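Pyridoxamine 5-phosphate-dependent dehydrase (Escherichia coli, PDB 3B8X) catalyses the pyridoxal phosphate-dependent removal of the C3'-hydroxyl group from GDP-4-keto-6-deoxy-D-mannose, a step in the biosynthesis of the O-antigen sugar L-colitose. Local coordinates at residues 217-222 / 240-245; 330-335 / 367-372; 179-184 / 198-203. The protein carries 1 engineered substitution. One frame throughout, in Å; residues are numbered along the deposited sequence.

In the fold
Contact 1 and contact 2 lie on opposite sides of the chain's centre, their own centres about 44 Å apart, and each grips a different copy of the bound coenzyme–sugar adduct. Within one chain they never meet; in the dimer, contact 1 of one subunit faces contact 2 of the other, and the diphosphate held by Arg221 of the first is also met by Arg333 of the second. The two contacts thus complete each other's ligand site across the subunit interface. Contact 3 belongs to the central mixed sheet, about 23 Å from contact 1 and about 27 Å from contact 2, centre to centre. Its Gly198 end comes to about 6 Å from an adduct, whereas its other end binds sodium through Asp203.

Contact 1: 217-222 / 240-245; sequences HGWTRN and ESFKFV. With G4M ([(2R,3S,4R,5R)-5-(2-amino-6-oxo-1,6-dihydro-9H-purin-9-yl)-3,4-dihydroxytetrahydrofuran-2-yl]methyl (2R,3S,4S,5S,6R)-3,4-dihydroxy-5-[({3-hydroxy-2-methyl-5-[(phosphonooxy)methyl]pyridin-4-yl}methyl)amino]-6-methyltetrahydro-2H-pyran-2-yl dihydrogen diphosphate), chain G.
Arg221 reaches the carbonyl of Ser241 and the ligand with one guanidinium group. NE donates to Ser241 O at 3.0 Å in a nearly straight bond (167° at the hydrogen) that keeps to the guanidinium plane, while NH1 holds O1P of the adduct's diphosphate at 2.9 Å. Phe242 lies side by side with the guanidinium, the planes 13° apart, but the approach is too tight in the model to be read as a stack; its CE1 comes to 3.5 Å from the sugar-linking O1G. Behind this first shell stands Trp219: its CZ3 sits over the guanidinium centre, Arg221 CG rests on one face of the indole and His217 CD2 on the other. In this type I aminotransferase fold, the loop following helix 205-214 thus lies against the end of helix 237-241, and Trp90 of the second subunit meets both Phe242 and Phe244 edge-to-face. Farther from the ligand, Thr220 OG1, placed between its backbone N and carbonyl carbon (chi1 62°), donates to Glu240 OE1 at 2.8 Å. The other carboxylate oxygen, Glu240 OE2, accepts from Ser234 N. Water 1 links Thr220 N to Glu240 O, and Val245 N binds Gly218 O at 2.8 Å.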
loop_
_atom_site.group_PDB
_atom_site.type_symbol
_atom_site.label_atom_id
_atom_site.label_comp_id
_atom_site.label_asym_id
_atom_site.label_seq_id
_atom_site.Cartn_x
_atom_site.Cartn_y
_atom_site.Cartn_z
ATOM N N HIS B 217 9.383 -2.763 -3.659
ATOM C CA HIS B 217 10.638 -2.307 -3.089
ATOM C C HIS B 217 11.580 -1.499 -3.943
ATOM O O HIS B 217 12.637 -1.105 -3.443
ATOM C CB HIS B 217 11.411 -3.502 -2.510
ATOM C CG HIS B 217 10.590 -4.367 -1.609
ATOM N ND1 HIS B 217 10.223 -3.959 -0.341
ATOM C CD2 HIS B 217 10.095 -5.624 -1.770
ATOM C CE1 HIS B 217 9.549 -4.936 0.244
ATOM N NE2 HIS B 217 9.448 -5.953 -0.600
ATOM N N GLY B 218 11.240 -1.262 -5.203
ATOM C CA GLY B 218 12.108 -0.506 -6.086
ATOM C C GLY B 218 13.305 -1.341 -6.522
ATOM O O GLY B 218 14.316 -0.828 -6.955
ATOM N N TRP B 219 13.186 -2.654 -6.392
ATOM C CA TRP B 219 14.271 -3.544 -6.744
ATOM C C TRP B 219 14.122 -4.089 -8.165
ATOM O O TRP B 219 13.174 -3.769 -8.891
ATOM C CB TRP B 219 14.394 -4.660 -5.695
ATOM C CG TRP B 219 13.209 -5.684 -5.684
ATOM C CD1 TRP B 219 12.227 -5.888 -6.630
ATOM C CD2 TRP B 219 12.931 -6.605 -4.625
ATOM N NE1 TRP B 219 11.411 -6.943 -6.243
ATOM C CE2 TRP B 219 11.850 -7.411 -5.038
ATOM C CE3 TRP B 219 13.602 -6.925 -3.435
ATOM C CZ2 TRP B 219 11.362 -8.447 -4.252
ATOM C CZ3 TRP B 219 13.152 -7.997 -2.690
ATOM C CH2 TRP B 219 12.023 -8.712 -3.083
ATOM N N THR B 220 15.086 -4.881 -8.601
ATOM C CA THR B 220 15.034 -5.338 -9.968
ATOM C C THR B 220 14.540 -6.761 -10.122
ATOM O O THR B 220 14.534 -7.297 -11.207
ATOM C CB THR B 220 16.428 -5.295 -10.558
ATOM O OG1 THR B 220 17.262 -6.181 -9.799
ATOM C CG2 THR B 220 16.977 -3.854 -10.470
ATOM N N ARG B 221 14.117 -7.377 -9.033
ATOM C CA ARG B 221 13.751 -8.768 -9.111
ATOM C C ARG B 221 12.713 -9.155 -10.140
ATOM O O ARG B 221 12.719 -10.274 -10.638
ATOM C CB ARG B 221 13.251 -9.241 -7.760
ATOM C CG ARG B 221 14.368 -9.376 -6.787
ATOM C CD ARG B 221 14.086 -10.474 -5.785
ATOM N NE ARG B 221 15.002 -10.334 -4.660
ATOM C CZ ARG B 221 14.806 -10.904 -3.481
ATOM N NH1 ARG B 221 13.761 -11.692 -3.288
ATOM N NH2 ARG B 221 15.684 -10.712 -2.520
ATOM N N ASN B 222 11.726 -8.300 -10.336
ATOM C CA ASN B 222 10.601 -8.667 -11.172
ATOM C C ASN B 222 10.767 -8.108 -12.536
ATOM O O ASN B 222 9.857 -8.213 -13.336
ATOM C CB ASN B 222 9.269 -8.200 -10.568
ATOM C CG ASN B 222 9.027 -8.783 -9.213
ATOM O OD1 ASN B 222 8.821 -8.080 -8.217
ATOM N ND2 ASN B 222 9.040 -10.102 -9.167
ATOM N N GLU B 240 22.035 -8.723 -8.118
ATOM C CA GLU B 240 20.644 -8.351 -8.360
ATOM C C GLU B 240 19.691 -8.809 -7.256
ATOM O O GLU B 240 18.483 -8.611 -7.347
ATOM C CB GLU B 240 20.185 -8.951 -9.687
ATOM C CG GLU B 240 21.079 -8.523 -10.810
ATOM C CD GLU B 240 20.758 -7.098 -11.333
ATOM O OE1 GLU B 240 19.602 -6.642 -11.241
ATOM O OE2 GLU B 240 21.661 -6.405 -11.864
ATOM N N SER B 241 20.221 -9.405 -6.197
ATOM C CA SER B 241 19.384 -9.848 -5.084
ATOM C C SER B 241 18.630 -8.630 -4.535
ATOM O O SER B 241 17.399 -8.541 -4.602
ATOM C CB SER B 241 20.301 -10.433 -3.992
ATOM O OG SER B 241 19.595 -10.900 -2.852
ATOM N N PHE B 242 19.402 -7.691 -3.999
ATOM C CA PHE B 242 18.891 -6.463 -3.399
ATOM C C PHE B 242 19.549 -5.246 -4.094
ATOM O O PHE B 242 20.392 -4.540 -3.565
ATOM C CB PHE B 242 19.184 -6.425 -1.877
ATOM C CG PHE B 242 18.505 -7.503 -1.045
ATOM C CD1 PHE B 242 17.250 -8.012 -1.360
ATOM C CD2 PHE B 242 19.104 -7.937 0.133
ATOM C CE1 PHE B 242 16.629 -8.969 -0.525
ATOM C CE2 PHE B 242 18.488 -8.879 0.979
ATOM C CZ PHE B 242 17.235 -9.378 0.662
ATOM N N LYS B 243 19.163 -5.007 -5.327
ATOM C CA LYS B 243 19.641 -3.856 -6.065
ATOM C C LYS B 243 18.395 -2.912 -6.066
ATOM O O LYS B 243 17.319 -3.285 -6.564
ATOM C CB LYS B 243 19.948 -4.386 -7.470
ATOM C CG LYS B 243 20.453 -3.375 -8.479
ATOM C CD LYS B 243 21.667 -3.983 -9.215
ATOM C CE LYS B 243 21.823 -3.557 -10.668
ATOM N NZ LYS B 243 22.916 -4.371 -11.309
ATOM N N PHE B 244 18.536 -1.700 -5.536
ATOM C CA PHE B 244 17.421 -0.758 -5.418
ATOM C C PHE B 244 17.581 0.434 -6.356
ATOM O O PHE B 244 18.536 1.192 -6.225
ATOM C CB PHE B 244 17.372 -0.316 -3.959
ATOM C CG PHE B 244 16.982 -1.418 -3.035
ATOM C CD1 PHE B 244 17.831 -1.842 -2.019
ATOM C CD2 PHE B 244 15.767 -2.068 -3.204
ATOM C CE1 PHE B 244 17.453 -2.841 -1.114
ATOM C CE2 PHE B 244 15.388 -3.105 -2.309
ATOM C CZ PHE B 244 16.243 -3.486 -1.266
ATOM N N VAL B 245 16.632 0.621 -7.272
ATOM C CA VAL B 245 16.744 1.624 -8.350
ATOM C C VAL B 245 15.739 2.736 -8.589
ATOM O O VAL B 245 16.041 3.681 -9.330
ATOM C CB VAL B 245 17.019 0.910 -9.713
ATOM C CG1 VAL B 245 18.231 -0.014 -9.553
ATOM C CG2 VAL B 245 15.809 0.041 -10.164
HETATM O OP3 G4M G . 8.988 -6.765 3.344
HETATM P PL G4M G . 8.040 -5.751 4.142
HETATM O OP1 G4M G . 7.321 -4.746 3.166
HETATM O OP2 G4M G . 6.955 -6.506 5.053
HETATM O OP4 G4M G . 8.891 -4.932 5.232
HETATM C C5B G4M G . 9.757 -3.999 4.615
HETATM C C5L G4M G . 11.000 -3.788 5.484
HETATM C C6L G4M G . 11.215 -2.571 6.121
HETATM N N1L G4M G . 12.298 -2.326 6.875
HETATM C C2L G4M G . 13.286 -3.195 6.956
HETATM C C2A G4M G . 14.521 -2.786 7.753
HETATM C C3L G4M G . 13.173 -4.456 6.326
HETATM O O3L G4M G . 14.185 -5.356 6.387
HETATM C C4L G4M G . 12.003 -4.762 5.576
HETATM C C4A G4M G . 11.882 -5.974 4.882
HETATM N N4A G4M G . 12.857 -6.873 4.960
HETATM C C4G G4M G . 12.700 -8.137 4.415
HETATM C C5G G4M G . 13.996 -8.633 3.766
HETATM C C6G G4M G . 15.123 -8.560 4.796
HETATM O O5G G4M G . 13.801 -9.999 3.400
HETATM C C3G G4M G . 11.550 -8.200 3.397
HETATM O O3G G4M G . 10.495 -9.011 3.944
HETATM C C2G G4M G . 12.067 -8.773 2.053
HETATM O O2G G4M G . 10.966 -9.024 1.155
HETATM C C1G G4M G . 12.930 -10.053 2.250
HETATM O O1G G4M G . 13.751 -10.276 1.090
HETATM P P2 G4M G . 13.601 -11.849 0.879
HETATM O O3P G4M G . 14.011 -12.677 2.200
HETATM O O4P G4M G . 14.626 -12.242 -0.287
HETATM O OPP G4M G . 12.058 -12.148 0.499
HETATM P P G4M G . 11.980 -13.440 -0.479
HETATM O O1P G4M G . 13.343 -13.754 -1.282
HETATM O O2P G4M G . 10.834 -13.112 -1.563
HETATM O "O5'" G4M G . 11.489 -14.756 0.348
HETATM C "C5'" G4M G . 12.496 -15.214 1.248
HETATM C "C4'" G4M G . 12.608 -16.743 1.175
HETATM O "O4'" G4M G . 11.372 -17.392 1.596
HETATM C "C3'" G4M G . 12.877 -17.201 -0.291
HETATM O "O3'" G4M G . 13.735 -18.344 -0.336
HETATM C "C2'" G4M G . 11.460 -17.512 -0.822
HETATM O "O2'" G4M G . 11.496 -18.594 -1.766
HETATM C "C1'" G4M G . 10.735 -17.986 0.446
HETATM N N9 G4M G . 9.320 -17.623 0.386
HETATM C C8 G4M G . 8.816 -16.355 0.329
HETATM N N7 G4M G . 7.510 -16.436 0.296
HETATM C C4 G4M G . 8.298 -18.511 0.387
HETATM C C5 G4M G . 7.130 -17.747 0.336
HETATM C C6 G4M G . 5.890 -18.430 0.350
HETATM O O6 G4M G . 4.837 -17.829 0.342
HETATM N N3 G4M G . 8.230 -19.834 0.434
HETATM C C2 G4M G . 7.075 -20.453 0.437
HETATM N N1 G4M G . 5.900 -19.774 0.403
HETATM N N2 G4M G . 7.049 -21.820 0.498
HETATM O O HOH W 1 16.556 -6.715 -6.656
#

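Contact 2: 330-335 / 367-372; sequences IECRPI and NGLFVG. With G4M ([(2R,3S,4R,5R)-5-(2-amino-6-oxo-1,6-dihydro-9H-purin-9-yl)-3,4-dihydroxytetrahydrofuran-2-yl]methyl (2R,3S,4S,5S,6R)-3,4-dihydroxy-5-[({3-hydroxy-2-methyl-5-[(phosphonooxy)methyl]pyridin-4-yl}methyl)amino]-6-methyltetrahydro-2H-pyran-2-yl dihydrogen diphosphate), chain O.
The Phe370 ring carries Arg333 CB over one face, a CH-pi contact 4.2 Å from the centroid and 26° off the normal, and has Ile335 CA at its edge. The Arg333 guanidinium, turned 55° from that ring, takes the ligand at its own edge. NE donates to O4P of the diphosphate at 2.6 Å, and NH1 reaches O1P at 2.8 Å. A bend at chi2 (-68°) carries the guanidinium away from the ring toward the phosphates. Two neighbours help fix its rotation: NH2 donates to Cys332 O at 3.1 Å, and NH1 makes a salt bridge of 3.2 Å to Glu331 OE2, met from above the carboxylate plane. Glu331 OE1 in turn accepts from Leu8 N, so this carboxylate, which also approaches the ribose O3', is itself held. Beneath the side chains, Arg333 and Phe370 form an antiparallel hydrogen-bonded pair, with Phe370 N to Arg333 O at 2.8 Å. Water 2 bridges Glu331 O and Gly372 N, and water 3 joins Ile335 N to Gly368 O, extending the strand pairing where direct bonds stop. Val371 CG1 touches Ile330 CG2 at 4.0 Å. Strand 332-333, short and weakly bonded, is one edge of a four-stranded antiparallel sheet within the chain, in which 368-372 is followed by 305-310; Ile330 and Val371 pack against helices 318-328 and 379-388.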
loop_
_atom_site.group_PDB
_atom_site.type_symbol
_atom_site.label_atom_id
_atom_site.label_comp_id
_atom_site.label_asym_id
_atom_site.label_seq_id
_atom_site.Cartn_x
_atom_site.Cartn_y
_atom_site.Cartn_z
ATOM N N ILE B 330 -32.869 -0.639 2.575
ATOM C CA ILE B 330 -32.128 -0.391 1.344
ATOM C C ILE B 330 -30.860 0.432 1.657
ATOM O O ILE B 330 -30.919 1.581 2.069
ATOM C CB ILE B 330 -32.985 0.316 0.301
ATOM C CG1 ILE B 330 -34.179 -0.551 -0.093
ATOM C CG2 ILE B 330 -32.149 0.592 -0.953
ATOM C CD1 ILE B 330 -35.201 0.213 -0.994
ATOM N N GLU B 331 -29.705 -0.191 1.486
ATOM C CA GLU B 331 -28.442 0.440 1.850
ATOM C C GLU B 331 -28.179 1.567 0.836
ATOM O O GLU B 331 -28.428 1.413 -0.349
ATOM C CB GLU B 331 -27.295 -0.576 1.819
ATOM C CG GLU B 331 -26.024 -0.058 2.461
ATOM C CD GLU B 331 -24.981 -1.128 2.639
ATOM O OE1 GLU B 331 -25.179 -2.190 2.020
ATOM O OE2 GLU B 331 -23.976 -0.919 3.372
ATOM N N CYS B 332 -27.673 2.701 1.296
ATOM C CA CYS B 332 -27.353 3.771 0.366
ATOM C C CYS B 332 -26.079 4.514 0.745
ATOM O O CYS B 332 -25.525 4.294 1.831
ATOM C CB CYS B 332 -28.550 4.683 0.175
ATOM S SG CYS B 332 -28.807 5.690 1.651
ATOM N N ARG B 333 -25.575 5.346 -0.165
ATOM C CA ARG B 333 -24.313 6.061 0.037
ATOM C C ARG B 333 -24.437 7.438 -0.646
ATOM O O ARG B 333 -25.186 7.583 -1.593
ATOM C CB ARG B 333 -23.188 5.338 -0.756
ATOM C CG ARG B 333 -22.685 3.972 -0.268
ATOM C CD ARG B 333 -21.942 4.127 1.060
ATOM N NE ARG B 333 -21.388 2.874 1.570
ATOM C CZ ARG B 333 -22.048 2.075 2.394
ATOM N NH1 ARG B 333 -21.470 0.946 2.814
ATOM N NH2 ARG B 333 -23.298 2.416 2.764
ATOM N N PRO B 334 -23.618 8.409 -0.261
ATOM C CA PRO B 334 -23.591 9.665 -1.026
ATOM C C PRO B 334 -22.919 9.264 -2.350
ATOM O O PRO B 334 -22.337 8.188 -2.466
ATOM C CB PRO B 334 -22.573 10.531 -0.272
ATOM C CG PRO B 334 -22.396 9.927 1.018
ATOM C CD PRO B 334 -22.804 8.468 0.964
ATOM N N ILE B 335 -22.936 10.136 -3.349
ATOM C CA ILE B 335 -22.242 9.798 -4.600
ATOM C C ILE B 335 -20.748 10.005 -4.377
ATOM O O ILE B 335 -20.214 11.091 -4.597
ATOM C CB ILE B 335 -22.799 10.606 -5.813
ATOM C CG1 ILE B 335 -24.275 10.258 -5.978
ATOM C CG2 ILE B 335 -22.140 10.164 -7.148
ATOM C CD1 ILE B 335 -24.861 10.966 -7.176
ATOM N N ASN B 367 -27.844 17.057 -3.045
ATOM C CA ASN B 367 -29.017 16.358 -3.541
ATOM C C ASN B 367 -28.848 14.955 -4.085
ATOM O O ASN B 367 -29.832 14.362 -4.550
ATOM C CB ASN B 367 -29.688 17.239 -4.597
ATOM C CG ASN B 367 -30.133 18.572 -4.018
ATOM O OD1 ASN B 367 -31.019 18.581 -3.175
ATOM N ND2 ASN B 367 -29.432 19.668 -4.341
ATOM N N GLY B 368 -27.622 14.436 -4.003
ATOM C CA GLY B 368 -27.315 13.121 -4.559
ATOM C C GLY B 368 -27.020 11.971 -3.621
ATOM O O GLY B 368 -26.556 12.156 -2.487
ATOM N N LEU B 369 -27.234 10.767 -4.147
ATOM C CA LEU B 369 -26.989 9.528 -3.387
ATOM C C LEU B 369 -27.024 8.345 -4.363
ATOM O O LEU B 369 -27.439 8.475 -5.513
ATOM C CB LEU B 369 -28.101 9.337 -2.332
ATOM C CG LEU B 369 -29.481 8.833 -2.858
ATOM C CD1 LEU B 369 -30.141 7.807 -1.980
ATOM C CD2 LEU B 369 -30.427 9.945 -3.265
ATOM N N PHE B 370 -26.657 7.160 -3.902
ATOM C CA PHE B 370 -26.832 6.036 -4.782
ATOM C C PHE B 370 -27.186 4.767 -4.052
ATOM O O PHE B 370 -26.936 4.661 -2.864
ATOM C CB PHE B 370 -25.706 5.882 -5.820
ATOM C CG PHE B 370 -24.473 5.199 -5.303
ATOM C CD1 PHE B 370 -24.356 3.818 -5.342
ATOM C CD2 PHE B 370 -23.385 5.960 -4.861
ATOM C CE1 PHE B 370 -23.201 3.173 -4.913
ATOM C CE2 PHE B 370 -22.211 5.350 -4.419
ATOM C CZ PHE B 370 -22.126 3.940 -4.421
ATOM N N VAL B 371 -27.830 3.850 -4.768
ATOM C CA VAL B 371 -28.200 2.558 -4.217
ATOM C C VAL B 371 -27.492 1.496 -5.005
ATOM O O VAL B 371 -26.833 1.774 -5.994
ATOM C CB VAL B 371 -29.718 2.306 -4.113
ATOM C CG1 VAL B 371 -30.357 3.401 -3.174
ATOM C CG2 VAL B 371 -30.386 2.230 -5.500
ATOM N N GLY B 372 -27.543 0.258 -4.552
ATOM C CA GLY B 372 -26.718 -0.674 -5.261
ATOM C C GLY B 372 -27.132 -1.319 -6.573
ATOM O O GLY B 372 -28.305 -1.465 -6.922
HETATM O OP3 G4M O . -11.162 0.661 -2.791
HETATM P PL G4M O . -9.877 0.655 -3.719
HETATM O OP1 G4M O . -8.535 1.131 -2.940
HETATM O OP2 G4M O . -9.656 -0.831 -4.292
HETATM O OP4 G4M O . -10.170 1.580 -5.027
HETATM C C5B G4M O . -10.075 2.920 -4.635
HETATM C C5L G4M O . -10.857 3.718 -5.607
HETATM C C6L G4M O . -10.186 4.476 -6.557
HETATM N N1L G4M O . -10.866 5.234 -7.385
HETATM C C2L G4M O . -12.179 5.322 -7.376
HETATM C C2A G4M O . -12.887 6.261 -8.323
HETATM C C3L G4M O . -12.950 4.571 -6.493
HETATM O O3L G4M O . -14.288 4.758 -6.487
HETATM C C4L G4M O . -12.259 3.705 -5.587
HETATM C C4A G4M O . -12.942 2.924 -4.644
HETATM N N4A G4M O . -14.230 3.047 -4.525
HETATM C C4G G4M O . -14.925 2.176 -3.645
HETATM C C5G G4M O . -16.122 2.853 -3.022
HETATM C C6G G4M O . -16.984 3.521 -4.093
HETATM O O5G G4M O . -16.849 1.741 -2.509
HETATM C C3G G4M O . -14.029 1.700 -2.489
HETATM O O3G G4M O . -13.661 0.352 -2.759
HETATM C C2G G4M O . -14.837 1.726 -1.159
HETATM O O2G G4M O . -14.199 0.959 -0.134
HETATM C C1G G4M O . -16.227 1.171 -1.366
HETATM O O1G G4M O . -17.004 1.668 -0.285
HETATM P P2 G4M O . -18.107 0.729 0.371
HETATM O O3P G4M O . -19.010 0.048 -0.784
HETATM O O4P G4M O . -19.118 1.681 1.209
HETATM O OPP G4M O . -17.226 -0.317 1.225
HETATM P P G4M O . -18.099 -1.218 2.230
HETATM O O1P G4M O . -19.093 -0.499 3.284
HETATM O O2P G4M O . -16.924 -1.945 3.021
HETATM O "O5'" G4M O . -18.736 -2.426 1.432
HETATM C "C5'" G4M O . -20.026 -2.102 0.959
HETATM C "C4'" G4M O . -20.957 -3.227 1.381
HETATM O "O4'" G4M O . -20.290 -4.510 1.186
HETATM C "C3'" G4M O . -21.263 -3.122 2.893
HETATM O "O3'" G4M O . -22.577 -3.629 3.073
HETATM C "C2'" G4M O . -20.197 -4.039 3.534
HETATM O "O2'" G4M O . -20.731 -4.580 4.749
HETATM C "C1'" G4M O . -20.127 -5.135 2.480
HETATM N N9 G4M O . -18.853 -5.859 2.540
HETATM C C8 G4M O . -17.629 -5.339 2.262
HETATM N N7 G4M O . -16.739 -6.304 2.383
HETATM C C4 G4M O . -18.717 -7.195 2.821
HETATM C C5 G4M O . -17.338 -7.493 2.720
HETATM C C6 G4M O . -16.896 -8.846 2.951
HETATM O O6 G4M O . -15.728 -9.194 2.876
HETATM N N3 G4M O . -19.583 -8.159 3.148
HETATM C C2 G4M O . -19.158 -9.391 3.378
HETATM N N1 G4M O . -17.838 -9.754 3.284
HETATM N N2 G4M O . -20.059 -10.347 3.727
HETATM O O HOH W 2 -28.382 -0.649 -2.009
HETATM O O HOH W 3 -23.621 12.691 -2.870
#

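Contact 3: 179-184 / 198-203; sequences GLMGTF and GCIVTD. With NA (sodium ion), chain N.
Met181 runs alongside Ile200, the two side chains pointing the same way. Its CB lies 3.9 Å from Val201 O; with chi1 at -88°, CG then comes beside Ile200 CG2 at 3.9 Å and also approaches Thr202 CB, and SD keeps to the same Ile200 methyl. The side chain as a whole packs on Met65 and Ile207 of helices 58-68 and 205-214. These strands belong to the mixed sheet of the type I aminotransferase fold, where 181-185 runs parallel to 157-161 on one side and antiparallel to 198-202 on the other, at 160° between the short axes. Gly182 with Val201 and Phe184 with Cys199 are its hydrogen-bonded pairs, Phe184 N reaching Cys199 O at 2.8 Å. On the face opposite Met181, Phe184 CE1 touches Val201 CG1 at 3.7 Å, and the two side chains cross at about a right angle. Near the strand end Thr202 OG1 donates to Leu180 O at 2.7 Å, while water 5 links that same oxygen to Asp203 N. Asp203 OD2 binds sodium at 2.7 Å together with four waters and Thr177 O; water 4, one of these, donates to Gly179 O. Lys50 N holds Asp203 OD1, steadying the metal-binding carboxylate.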
loop_
_atom_site.group_PDB
_atom_site.type_symbol
_atom_site.label_atom_id
_atom_site.label_comp_id
_atom_site.label_asym_id
_atom_site.label_seq_id
_atom_site.Cartn_x
_atom_site.Cartn_y
_atom_site.Cartn_z
ATOM N N GLY B 179 -6.553 5.805 -21.837
ATOM C CA GLY B 179 -5.437 6.520 -21.248
ATOM C C GLY B 179 -4.070 5.872 -21.472
ATOM O O GLY B 179 -3.951 4.722 -21.926
ATOM N N LEU B 180 -3.035 6.636 -21.166
ATOM C CA LEU B 180 -1.675 6.103 -21.196
ATOM C C LEU B 180 -1.650 4.964 -20.154
ATOM O O LEU B 180 -0.981 3.923 -20.319
ATOM C CB LEU B 180 -0.714 7.214 -20.768
ATOM C CG LEU B 180 0.652 6.690 -20.365
ATOM C CD1 LEU B 180 1.350 6.051 -21.582
ATOM C CD2 LEU B 180 1.461 7.829 -19.766
ATOM N N MET B 181 -2.377 5.206 -19.063
ATOM C CA MET B 181 -2.597 4.227 -17.980
ATOM C C MET B 181 -4.051 4.218 -17.582
ATOM O O MET B 181 -4.744 5.247 -17.687
ATOM C CB MET B 181 -1.773 4.544 -16.732
ATOM C CG MET B 181 -0.384 3.890 -16.799
ATOM S SD MET B 181 0.697 4.323 -15.440
ATOM C CE MET B 181 1.104 5.974 -15.861
ATOM N N GLY B 182 -4.478 3.090 -17.018
ATOM C CA GLY B 182 -5.814 2.940 -16.524
ATOM C C GLY B 182 -5.815 2.116 -15.247
ATOM O O GLY B 182 -5.199 1.057 -15.176
ATOM N N THR B 183 -6.576 2.558 -14.257
ATOM C CA THR B 183 -6.614 1.800 -13.000
ATOM C C THR B 183 -7.926 1.073 -12.765
ATOM O O THR B 183 -8.974 1.546 -13.186
ATOM C CB THR B 183 -6.257 2.679 -11.777
ATOM O OG1 THR B 183 -7.164 3.801 -11.672
ATOM C CG2 THR B 183 -4.787 3.156 -11.814
ATOM N N PHE B 184 -7.858 -0.084 -12.109
ATOM C CA PHE B 184 -9.055 -0.833 -11.745
ATOM C C PHE B 184 -8.970 -1.249 -10.277
ATOM O O PHE B 184 -7.882 -1.256 -9.673
ATOM C CB PHE B 184 -9.238 -2.102 -12.581
ATOM C CG PHE B 184 -9.333 -1.863 -14.035
ATOM C CD1 PHE B 184 -8.233 -1.400 -14.728
ATOM C CD2 PHE B 184 -10.472 -2.236 -14.740
ATOM C CE1 PHE B 184 -8.268 -1.237 -16.091
ATOM C CE2 PHE B 184 -10.502 -2.103 -16.153
ATOM C CZ PHE B 184 -9.402 -1.569 -16.815
ATOM N N GLY B 198 -6.115 -4.244 -6.900
ATOM C CA GLY B 198 -6.152 -3.179 -7.880
ATOM C C GLY B 198 -5.310 -3.629 -9.083
ATOM O O GLY B 198 -4.676 -4.664 -9.036
ATOM N N CYS B 199 -5.334 -2.862 -10.164
ATOM C CA CYS B 199 -4.556 -3.215 -11.339
ATOM C C CYS B 199 -4.325 -1.962 -12.149
ATOM O O CYS B 199 -5.202 -1.103 -12.211
ATOM C CB CYS B 199 -5.357 -4.183 -12.195
ATOM S SG CYS B 199 -4.336 -5.314 -13.172
ATOM N N ILE B 200 -3.161 -1.885 -12.773
ATOM C CA ILE B 200 -2.839 -0.764 -13.656
ATOM C C ILE B 200 -2.600 -1.437 -14.986
ATOM O O ILE B 200 -1.877 -2.418 -15.056
ATOM C CB ILE B 200 -1.527 -0.006 -13.289
ATOM C CG1 ILE B 200 -1.565 0.418 -11.809
ATOM C CG2 ILE B 200 -1.410 1.261 -14.176
ATOM C CD1 ILE B 200 -0.652 -0.455 -10.904
ATOM N N VAL B 201 -3.185 -0.885 -16.042
ATOM C CA VAL B 201 -2.991 -1.417 -17.375
ATOM C C VAL B 201 -2.352 -0.289 -18.216
ATOM O O VAL B 201 -2.549 0.899 -17.943
ATOM C CB VAL B 201 -4.331 -1.906 -18.027
ATOM C CG1 VAL B 201 -5.084 -2.828 -17.081
ATOM C CG2 VAL B 201 -5.195 -0.726 -18.426
ATOM N N THR B 202 -1.566 -0.699 -19.207
ATOM C CA THR B 202 -0.888 0.216 -20.117
ATOM C C THR B 202 -0.432 -0.555 -21.346
ATOM O O THR B 202 -0.509 -1.807 -21.407
ATOM C CB THR B 202 0.260 0.999 -19.427
ATOM O OG1 THR B 202 0.884 1.909 -20.342
ATOM C CG2 THR B 202 1.296 0.039 -18.847
ATOM N N ASP B 203 -0.053 0.207 -22.372
ATOM C CA ASP B 203 0.432 -0.395 -23.609
ATOM C C ASP B 203 1.907 -0.041 -23.683
ATOM O O ASP B 203 2.633 -0.555 -24.515
ATOM C CB ASP B 203 -0.311 0.164 -24.812
ATOM C CG ASP B 203 -1.682 -0.410 -24.954
ATOM O OD1 ASP B 203 -1.975 -1.538 -24.457
ATOM O OD2 ASP B 203 -2.472 0.297 -25.604
HETATM NA NA NA N . -4.638 1.581 -24.752
HETATM O O HOH W 4 -3.329 3.633 -24.117
HETATM O O HOH W 5 -0.963 2.916 -22.741
HETATM O O HOH W 6 -4.753 3.066 -26.780
HETATM O O HOH W 7 -4.089 0.454 -22.336
HETATM O O HOH W 8 -5.730 -0.616 -25.689
#